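Local structure of bile salt hydrolase/transferase (2RG2) at residues F15-D20 with G76-N81; L54-I59 with F66-N71. The protein hydrolyses the amide bond of glycine- and taurine-conjugated bile salts, releasing free bile acid and amino acid, and also acts as a bile acid amine N-acyltransferase. The protein carries 1 engineered substitution. All coordinates share one frame; numbering follows the deposited sequence.

Contact 1. Residues F15-D20 with G76-N81. Engineered in segment 15-20: Leu-17 (natural residue Arg). With EDO (1,2-ethanediol), chain E.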
loop_
_atom_site.group_PDB
_atom_site.type_symbol
_atom_site.label_atom_id
_atom_site.label_comp_id
_atom_site.label_asym_id
_atom_site.label_seq_id
_atom_site.Cartn_x
_atom_site.Cartn_y
_atom_site.Cartn_z
ATOM N N PHE A 15 -9.984 -25.469 14.185
ATOM C CA PHE A 15 -9.686 -25.474 12.766
ATOM C C PHE A 15 -10.949 -25.203 11.970
ATOM O O PHE A 15 -12.002 -25.791 12.247
ATOM C CB PHE A 15 -9.098 -26.833 12.337
ATOM C CG PHE A 15 -8.955 -26.973 10.846
ATOM C CD1 PHE A 15 -8.014 -26.215 10.146
ATOM C CD2 PHE A 15 -9.774 -27.845 10.132
ATOM C CE1 PHE A 15 -7.891 -26.324 8.747
ATOM C CE2 PHE A 15 -9.657 -27.970 8.740
ATOM C CZ PHE A 15 -8.709 -27.210 8.044
ATOM N N GLY A 16 -10.874 -24.302 10.990
ATOM C CA GLY A 16 -12.072 -24.016 10.182
ATOM C C GLY A 16 -11.797 -23.001 9.106
ATOM O O GLY A 16 -10.648 -22.754 8.770
ATOM N N LEU A 17 -12.850 -22.424 8.549
ATOM C CA LEU A 17 -12.651 -21.450 7.472
ATOM C C LEU A 17 -13.821 -20.508 7.304
ATOM O O LEU A 17 -14.956 -20.818 7.728
ATOM C CB LEU A 17 -12.396 -22.171 6.155
ATOM C CG LEU A 17 -13.557 -22.696 5.310
ATOM C CD1 LEU A 17 -13.009 -23.185 3.982
ATOM C CD2 LEU A 17 -14.289 -23.821 6.017
ATOM N N ASN A 18 -13.516 -19.361 6.703
ATOM C CA ASN A 18 -14.501 -18.514 6.031
ATOM C C ASN A 18 -14.753 -19.105 4.669
ATOM O O ASN A 18 -13.806 -19.244 3.875
ATOM C CB ASN A 18 -13.913 -17.135 5.747
ATOM C CG ASN A 18 -13.974 -16.199 6.925
ATOM O OD1 ASN A 18 -14.620 -16.479 7.933
ATOM N ND2 ASN A 18 -13.302 -15.042 6.787
ATOM N N MET A 19 -16.014 -19.407 4.380
ATOM C CA MET A 19 -16.413 -19.913 3.071
ATOM C C MET A 19 -16.989 -18.733 2.330
ATOM O O MET A 19 -18.061 -18.243 2.684
ATOM C CB MET A 19 -17.448 -21.036 3.218
ATOM C CG MET A 19 -18.037 -21.529 1.895
ATOM S SD MET A 19 -16.772 -22.259 0.821
ATOM C CE MET A 19 -16.338 -23.712 1.743
ATOM N N ASP A 20 -16.234 -18.264 1.334
ATOM C CA ASP A 20 -16.495 -17.008 0.641
ATOM C C ASP A 20 -16.958 -17.345 -0.750
ATOM O O ASP A 20 -16.164 -17.828 -1.573
ATOM C CB ASP A 20 -15.213 -16.171 0.515
ATOM C CG ASP A 20 -14.638 -15.758 1.852
ATOM O OD1 ASP A 20 -15.359 -15.847 2.866
ATOM O OD2 ASP A 20 -13.460 -15.324 1.875
ATOM N N GLY A 76 -9.400 -32.770 11.018
ATOM C CA GLY A 76 -10.201 -31.825 10.228
ATOM C C GLY A 76 -9.665 -31.605 8.831
ATOM O O GLY A 76 -8.457 -31.705 8.592
ATOM N N CYS A 77 -10.567 -31.288 7.902
ATOM C CA CYS A 77 -10.197 -31.039 6.516
ATOM C C CYS A 77 -11.119 -29.978 5.930
ATOM O O CYS A 77 -12.306 -29.947 6.245
ATOM C CB CYS A 77 -10.310 -32.343 5.713
ATOM S SG CYS A 77 -9.721 -32.262 4.050
ATOM N N ALA A 78 -10.562 -29.073 5.128
ATOM C CA ALA A 78 -11.385 -28.087 4.435
ATOM C C ALA A 78 -10.904 -27.906 3.019
ATOM O O ALA A 78 -9.701 -27.884 2.784
ATOM C CB ALA A 78 -11.366 -26.721 5.188
ATOM N N GLY A 79 -11.839 -27.785 2.072
ATOM C CA GLY A 79 -11.497 -27.447 0.695
ATOM C C GLY A 79 -11.711 -25.960 0.419
ATOM O O GLY A 79 -12.722 -25.384 0.836
ATOM N N LEU A 80 -10.751 -25.344 -0.260
ATOM C CA LEU A 80 -10.784 -23.901 -0.579
ATOM C C LEU A 80 -10.514 -23.732 -2.084
ATOM O O LEU A 80 -9.820 -24.551 -2.677
ATOM C CB LEU A 80 -9.721 -23.132 0.245
ATOM C CG LEU A 80 -9.901 -23.017 1.772
ATOM C CD1 LEU A 80 -9.581 -24.346 2.484
ATOM C CD2 LEU A 80 -9.016 -21.913 2.356
ATOM N N ASN A 81 -11.054 -22.674 -2.702
ATOM C CA ASN A 81 -10.876 -22.457 -4.151
ATOM C C ASN A 81 -9.391 -22.371 -4.533
ATOM O O ASN A 81 -8.582 -21.814 -3.785
ATOM C CB ASN A 81 -11.632 -21.180 -4.583
ATOM C CG ASN A 81 -11.900 -21.117 -6.086
ATOM O OD1 ASN A 81 -12.192 -22.137 -6.735
ATOM N ND2 ASN A 81 -11.829 -19.900 -6.646
HETATM C C1 EDO E . -16.012 -26.120 -1.199
HETATM O O1 EDO E . -14.945 -25.218 -0.907
HETATM C C2 EDO E . -15.453 -27.520 -1.406
HETATM O O2 EDO E . -14.610 -27.882 -0.306
#
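Phe-15 lies against Gly-76, Cys-77 and Ala-78, and its side chain can be followed atom by atom between the two strands. Its CB leaves the backbone toward strand 76-81, and chi1 of 172° carries CG onward, extended away from the backbone N. CD2 comes to 4.0 Å from Gly-76 CA, where a side chain would collide with the ring. Further out, CE2 is 3.5 Å from Cys-77 N. At the tip, CZ meets Ala-78 CB at 3.9 Å, while Ala-78 N sits at the ring edge, near its plane.

Leu-17, an engineered residue in place of the natural Arg, continues the row. Its CG stands between the backbone N and the carbonyl carbon (chi1 83°), and CD1 touches Ala-78 CB at 4.1 Å. The same methyl comes tip to tip with Leu-80, 3.8 Å from its CG. The bent chain of Met-19 ends beside a 1,2-ethanediol, probably from the crystallisation liquor, whose O1 donates to Gly-79 O at 2.8 Å.

The strand axes approach to 7.3 Å and run nearly parallel, 18° apart, yet no hydrogen bond joins the segments: this is face-to-face packing of two beta sheets, as in the sandwich of Ntn hydrolases. Across the segments the contact is therefore held by van der Waals contact of apolar side chains with each other and with the backbone, here at a deoxycholate-binding position whose natural side chain is charged.

Contact 2. Residues L54-I59 with F66-N71. With EDO (1,2-ethanediol), chain G; EDO (1,2-ethanediol), chain F; EDO (1,2-ethanediol), chain E.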
loop_
_atom_site.group_PDB
_atom_site.type_symbol
_atom_site.label_atom_id
_atom_site.label_comp_id
_atom_site.label_asym_id
_atom_site.label_seq_id
_atom_site.Cartn_x
_atom_site.Cartn_y
_atom_site.Cartn_z
ATOM N N LEU A 54 -18.497 -35.183 10.816
ATOM C CA LEU A 54 -19.440 -34.077 10.986
ATOM C C LEU A 54 -18.912 -32.866 10.239
ATOM O O LEU A 54 -17.754 -32.500 10.432
ATOM C CB LEU A 54 -19.615 -33.748 12.476
ATOM C CG LEU A 54 -20.475 -32.515 12.844
ATOM C CD1 LEU A 54 -21.902 -32.724 12.353
ATOM C CD2 LEU A 54 -20.427 -32.276 14.352
ATOM N N GLY A 55 -19.722 -32.264 9.368
ATOM C CA GLY A 55 -19.240 -31.093 8.617
ATOM C C GLY A 55 -20.318 -30.432 7.792
ATOM O O GLY A 55 -21.480 -30.842 7.851
ATOM N N MET A 56 -19.934 -29.408 7.032
ATOM C CA MET A 56 -20.834 -28.722 6.124
ATOM C C MET A 56 -20.740 -29.326 4.741
ATOM O O MET A 56 -19.649 -29.507 4.203
ATOM C CB MET A 56 -20.467 -27.226 6.031
ATOM C CG MET A 56 -21.535 -26.370 5.304
ATOM S SD MET A 56 -22.975 -26.014 6.311
ATOM C CE MET A 56 -22.354 -24.724 7.416
ATOM N N GLY A 57 -21.886 -29.606 4.141
ATOM C CA GLY A 57 -21.890 -30.142 2.797
ATOM C C GLY A 57 -23.272 -30.216 2.192
ATOM O O GLY A 57 -24.189 -29.520 2.606
ATOM N N THR A 58 -23.396 -31.075 1.191
ATOM C CA THR A 58 -24.655 -31.278 0.518
ATOM C C THR A 58 -24.789 -32.753 0.176
ATOM O O THR A 58 -23.794 -33.465 0.016
ATOM C CB THR A 58 -24.773 -30.391 -0.742
ATOM O OG1 THR A 58 -26.050 -30.600 -1.360
ATOM C CG2 THR A 58 -23.695 -30.718 -1.737
ATOM N N ILE A 59 -26.033 -33.201 0.072
ATOM C CA ILE A 59 -26.304 -34.585 -0.257
ATOM C C ILE A 59 -26.901 -34.668 -1.659
ATOM O O ILE A 59 -27.920 -34.031 -1.947
ATOM C CB ILE A 59 -27.193 -35.240 0.810
ATOM C CG1 ILE A 59 -26.437 -35.300 2.148
ATOM C CG2 ILE A 59 -27.593 -36.641 0.375
ATOM C CD1 ILE A 59 -27.286 -35.641 3.341
ATOM N N PHE A 66 -18.737 -33.067 1.235
ATOM C CA PHE A 66 -18.427 -32.002 2.198
ATOM C C PHE A 66 -17.558 -30.891 1.626
ATOM O O PHE A 66 -16.691 -31.135 0.774
ATOM C CB PHE A 66 -17.715 -32.582 3.417
ATOM C CG PHE A 66 -18.577 -33.495 4.250
ATOM C CD1 PHE A 66 -18.676 -34.862 3.942
ATOM C CD2 PHE A 66 -19.239 -33.013 5.364
ATOM C CE1 PHE A 66 -19.468 -35.726 4.737
ATOM C CE2 PHE A 66 -20.039 -33.869 6.162
ATOM C CZ PHE A 66 -20.138 -35.222 5.840
ATOM N N ALA A 67 -17.796 -29.676 2.126
ATOM C CA ALA A 67 -16.927 -28.530 1.898
ATOM C C ALA A 67 -15.833 -28.504 2.985
ATOM O O ALA A 67 -14.689 -28.184 2.705
ATOM C CB ALA A 67 -17.738 -27.229 1.931
ATOM N N ASP A 68 -16.204 -28.846 4.220
ATOM C CA ASP A 68 -15.293 -28.842 5.367
ATOM C C ASP A 68 -15.891 -29.674 6.488
ATOM O O ASP A 68 -17.113 -29.772 6.606
ATOM C CB ASP A 68 -15.033 -27.415 5.873
ATOM C CG ASP A 68 -16.314 -26.670 6.225
ATOM O OD1 ASP A 68 -17.099 -26.354 5.296
ATOM O OD2 ASP A 68 -16.498 -26.363 7.421
ATOM N N GLY A 69 -15.043 -30.280 7.312
ATOM C CA GLY A 69 -15.550 -31.198 8.314
ATOM C C GLY A 69 -14.479 -31.799 9.191
ATOM O O GLY A 69 -13.269 -31.551 8.999
ATOM N N MET A 70 -14.930 -32.598 10.152
ATOM C CA MET A 70 -14.056 -33.218 11.126
ATOM C C MET A 70 -14.533 -34.637 11.368
ATOM O O MET A 70 -15.655 -35.005 10.986
ATOM C CB MET A 70 -14.143 -32.464 12.456
ATOM C CG MET A 70 -15.571 -32.461 13.076
ATOM S SD MET A 70 -15.880 -31.251 14.421
ATOM C CE MET A 70 -14.435 -31.588 15.320
ATOM N N ASN A 71 -13.683 -35.422 12.020
ATOM C CA ASN A 71 -14.102 -36.743 12.443
ATOM C C ASN A 71 -13.921 -36.949 13.939
ATOM O O ASN A 71 -13.389 -36.088 14.647
ATOM C CB ASN A 71 -13.466 -37.851 11.564
ATOM C CG ASN A 71 -11.975 -38.061 11.823
ATOM O OD1 ASN A 71 -11.440 -37.673 12.864
ATOM N ND2 ASN A 71 -11.310 -38.730 10.878
HETATM C C1 EDO G . -28.780 -31.738 1.002
HETATM O O1 EDO G . -28.253 -31.578 -0.316
HETATM C C2 EDO G . -27.945 -30.939 1.990
HETATM O O2 EDO G . -27.613 -31.776 3.104
HETATM C C1 EDO F . -19.111 -28.306 -1.504
HETATM O O1 EDO F . -18.102 -29.321 -1.430
HETATM C C2 EDO F . -20.471 -28.938 -1.233
HETATM O O2 EDO F . -20.276 -30.170 -0.538
HETATM C C1 EDO E . -16.012 -26.120 -1.199
HETATM O O1 EDO E . -14.945 -25.218 -0.907
HETATM C C2 EDO E . -15.453 -27.520 -1.406
HETATM O O2 EDO E . -14.610 -27.882 -0.306
#
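Leu-54 and Met-70 form an antiparallel hydrogen-bonded pair: Leu-54 N donates to Met-70 O at 2.9 Å, and Met-70 N returns a bond to Leu-54 O at 2.8 Å. Next come Gly-55 and Gly-69, a non-hydrogen-bonded pair whose CA atoms lie only 3.7 Å apart, a spacing that two glycines permit. Met-56 is then gripped twice. Its N donates to Asp-68 O at 2.9 Å, bent at the hydrogen (139°), and its O accepts from Ala-67 N at 2.8 Å in the carbonyl plane. Because Ala-67 and Asp-68 both face Met-56, the register slips by one: a classic beta bulge, placed where the chain turns a corner at 67 and 68.

Met-70 CG lies 3.4 Å from Leu-54 O, and these two residues point their side chains to the same face of the sheet as Met-56 and Asp-68. A chi1 of -67° sets CG of Phe-66 opposite the carbonyl carbon and turns the CD2/CE2 edge of the ring to Gly-55; CE2 is 3.6 Å from Gly-55 N, and Gly-55 C lies in the ring plane. Asp-68 OD1 rests 3.6 Å from Met-56 CB. Its carboxylate is positioned by an outer shell of hydroxyls, Tyr-277 on OD1 and Tyr-288 and Ser-279 on OD2.

The axes of strands 54-59 and 69-71 are 158° apart, close to antiparallel. Strand 28-32 pairs with strand 53-60 and sends Ile-30 and Ile-32 against Phe-66, strand 76-81 pairs with strand 69-71, and Tyr-277 and Met-281 of strand 274-282, in the facing sheet, pack on Met-56, Ala-67, Asp-68 and Met-70.

In the fold
Along the chain the segments come in the order 15-20, 54-59, 66-71, 76-81, so contact 2 falls wholly between the two halves of contact 1. The centres of the two contacts are about 10 Å apart. Contact 1 spans the two antiparallel sheets, strand 13-21 in one and strand 76-81 in the other, whereas contact 2 lies within that second sheet. Strands 69-71 and 76-81 are neighbours there, with Cys-77 N to Gly-69 O (2.9 Å) a probable hydrogen bond. The contacts also meet where CD2 of the engineered Leu-17 packs on Asp-68 CG (3.5 Å). Asp-68, at the bulged corner, thus lies beside a deoxycholate-binding position changed in this structure, and strand 76-81 ends at taurine-binding Asn-81.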